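Local coordinates for endoglucanase (Uncultured bacterium, PDB 3X17), which probably hydrolyses internal beta-1,4-glucosidic bonds of cellulose as a glycoside hydrolase family 9 endoglucanase with an N-terminal Ig-like domain, at residues A[129-134]-A[211-216]. Residues are numbered along the deposited sequence; the frame is centred on the assembly and turned at random.
Sequences LQRCGV and HLPESG. With ZN (zinc ion), chain C; CA (calcium ion), chain D.
Arg131 reaches Glu214 on a chain that is extended from CG to NE, while the glutamate folds at chi2 (90°) and brings its carboxylate back to meet it. The two side chains come from opposite directions and join in a salt bridge, the guanidinium's NH1 and NH2 taking one carboxylate oxygen each. Arg131 NH1 lies 3.0 Å from Glu214 OE2, on the syn lone pair of that oxygen, and Arg131 NH2 lies 3.1 Å from Glu214 OE1. The fit is not coplanar: the two flat groups are turned 66° apart, OE1 staying close to the guanidinium plane and OE2 tilted from it. A weak third bond of 3.3 Å runs from Arg131 NH1 to Glu214 OE1. Two aliphatic groups approach the guanidinium obliquely from the same side, Leu212 CD1 4.0 Å from Arg131 NH2 and Pro213 CD 4.1 Å from Arg131 NH1. Arg131 NH2 also forms a salt bridge with Glu225 of helix 221-235, so the buried arginine links two acidic side chains. A leucine in place of the arginine would probably leave the carboxylates of Glu214 and Glu225 without their shared cationic partner, and the Glu214 side chain freer to turn. Leu212 to Ser215 form a type I turn. Next to the arginine, Cys132 SG binds zinc with Asp148, His149 and His175, whereas the backbone O of Glu214 binds calcium alongside Asp207, Asn217, Val219, Asp221 and Asp224. The bridge thus joins the loop residue Arg131, beside helix 115-130, to the calcium-binding loop between helices 184-200 and 221-235 in the (alpha/alpha)6 barrel of family 9 glycoside hydrolases.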
loop_
_atom_site.group_PDB
_atom_site.type_symbol
_atom_site.label_atom_id
_atom_site.label_comp_id
_atom_site.label_asym_id
_atom_site.label_seq_id
_atom_site.Cartn_x
_atom_site.Cartn_y
_atom_site.Cartn_z
ATOM N N LEU A 129 -1.420 -13.464 6.876
ATOM C CA LEU A 129 -2.782 -13.955 7.006
ATOM C C LEU A 129 -3.430 -14.103 5.619
ATOM O O LEU A 129 -4.513 -14.688 5.479
ATOM C CB LEU A 129 -3.575 -12.969 7.863
ATOM C CG LEU A 129 -3.592 -13.148 9.387
ATOM C CD1 LEU A 129 -2.623 -14.204 9.962
ATOM C CD2 LEU A 129 -3.585 -11.845 10.144
ATOM N N GLN A 130 -2.771 -13.546 4.609
ATOM C CA GLN A 130 -3.197 -13.677 3.208
ATOM C C GLN A 130 -2.499 -14.815 2.458
ATOM O O GLN A 130 -2.780 -15.039 1.280
ATOM C CB GLN A 130 -2.941 -12.371 2.451
ATOM C CG GLN A 130 -3.780 -11.182 2.910
ATOM C CD GLN A 130 -5.170 -11.172 2.308
ATOM O OE1 GLN A 130 -6.168 -11.300 3.017
ATOM N NE2 GLN A 130 -5.242 -11.090 0.988
ATOM N N ARG A 131 -1.526 -15.467 3.083
ATOM C CA ARG A 131 -0.772 -16.532 2.405
ATOM C C ARG A 131 -1.661 -17.644 1.846
ATOM O O ARG A 131 -2.686 -17.979 2.426
ATOM C CB ARG A 131 0.275 -17.148 3.315
ATOM C CG ARG A 131 1.448 -16.233 3.655
ATOM C CD ARG A 131 2.487 -16.970 4.586
ATOM N NE ARG A 131 3.536 -16.055 5.060
ATOM C CZ ARG A 131 4.600 -16.431 5.774
ATOM N NH1 ARG A 131 4.755 -17.706 6.126
ATOM N NH2 ARG A 131 5.522 -15.532 6.134
ATOM N N CYS A 132 -1.287 -18.155 0.678
ATOM C CA CYS A 132 -2.063 -19.173 -0.026
ATOM C C CYS A 132 -1.244 -20.448 -0.003
ATOM O O CYS A 132 -0.012 -20.393 0.010
ATOM C CB CYS A 132 -2.266 -18.744 -1.472
ATOM S SG CYS A 132 -3.217 -19.844 -2.569
ATOM N N GLY A 133 -1.918 -21.593 0.100
ATOM C CA GLY A 133 -1.232 -22.861 -0.074
ATOM C C GLY A 133 -0.677 -23.408 1.229
ATOM O O GLY A 133 0.236 -24.231 1.233
ATOM N N VAL A 134 -1.178 -22.914 2.349
ATOM C CA VAL A 134 -0.647 -23.350 3.627
ATOM C C VAL A 134 -1.723 -23.195 4.686
ATOM O O VAL A 134 -2.475 -22.224 4.661
ATOM C CB VAL A 134 0.607 -22.542 4.022
ATOM C CG1 VAL A 134 0.268 -21.029 4.160
ATOM C CG2 VAL A 134 1.214 -23.117 5.319
ATOM N N HIS A 211 5.508 -12.488 14.632
ATOM C CA HIS A 211 4.956 -13.748 15.114
ATOM C C HIS A 211 4.599 -14.666 13.960
ATOM O O HIS A 211 3.435 -15.032 13.766
ATOM C CB HIS A 211 3.757 -13.473 16.004
ATOM C CG HIS A 211 4.096 -12.620 17.188
ATOM N ND1 HIS A 211 3.438 -11.442 17.468
ATOM C CD2 HIS A 211 5.129 -12.689 18.063
ATOM C CE1 HIS A 211 3.982 -10.879 18.533
ATOM N NE2 HIS A 211 5.010 -11.614 18.913
ATOM N N LEU A 212 5.625 -15.057 13.221
ATOM C CA LEU A 212 5.472 -15.872 12.021
ATOM C C LEU A 212 6.018 -17.292 12.263
ATOM O O LEU A 212 6.775 -17.517 13.210
ATOM C CB LEU A 212 6.257 -15.225 10.874
ATOM C CG LEU A 212 5.835 -13.837 10.390
ATOM C CD1 LEU A 212 6.721 -13.393 9.236
ATOM C CD2 LEU A 212 4.388 -13.839 9.962
ATOM N N PRO A 213 5.767 -18.212 11.324
ATOM C CA PRO A 213 6.482 -19.493 11.364
ATOM C C PRO A 213 7.996 -19.287 11.264
ATOM O O PRO A 213 8.770 -20.113 11.770
ATOM C CB PRO A 213 5.974 -20.227 10.107
ATOM C CG PRO A 213 4.656 -19.576 9.797
ATOM C CD PRO A 213 4.867 -18.122 10.164
ATOM N N GLU A 214 8.416 -18.200 10.611
ATOM C CA GLU A 214 9.841 -17.927 10.448
ATOM C C GLU A 214 10.446 -17.064 11.567
ATOM O O GLU A 214 11.629 -16.729 11.527
ATOM C CB GLU A 214 10.129 -17.340 9.047
ATOM C CG GLU A 214 9.559 -18.197 7.860
ATOM C CD GLU A 214 8.111 -17.835 7.409
ATOM O OE1 GLU A 214 7.367 -17.135 8.121
ATOM O OE2 GLU A 214 7.709 -18.271 6.317
ATOM N N SER A 215 9.631 -16.670 12.540
ATOM C CA SER A 215 10.103 -15.862 13.651
ATOM C C SER A 215 11.202 -16.618 14.402
ATOM O O SER A 215 10.985 -17.738 14.842
ATOM C CB SER A 215 8.954 -15.576 14.618
ATOM O OG SER A 215 8.035 -14.634 14.078
ATOM N N GLY A 216 12.389 -16.029 14.512
ATOM C CA GLY A 216 13.451 -16.644 15.302
ATOM C C GLY A 216 14.461 -17.398 14.459
ATOM O O GLY A 216 15.286 -18.116 14.994
HETATM ZN ZN ZN C . -5.107 -20.031 -1.532
HETATM CA CA CA D . 12.612 -14.209 11.197
#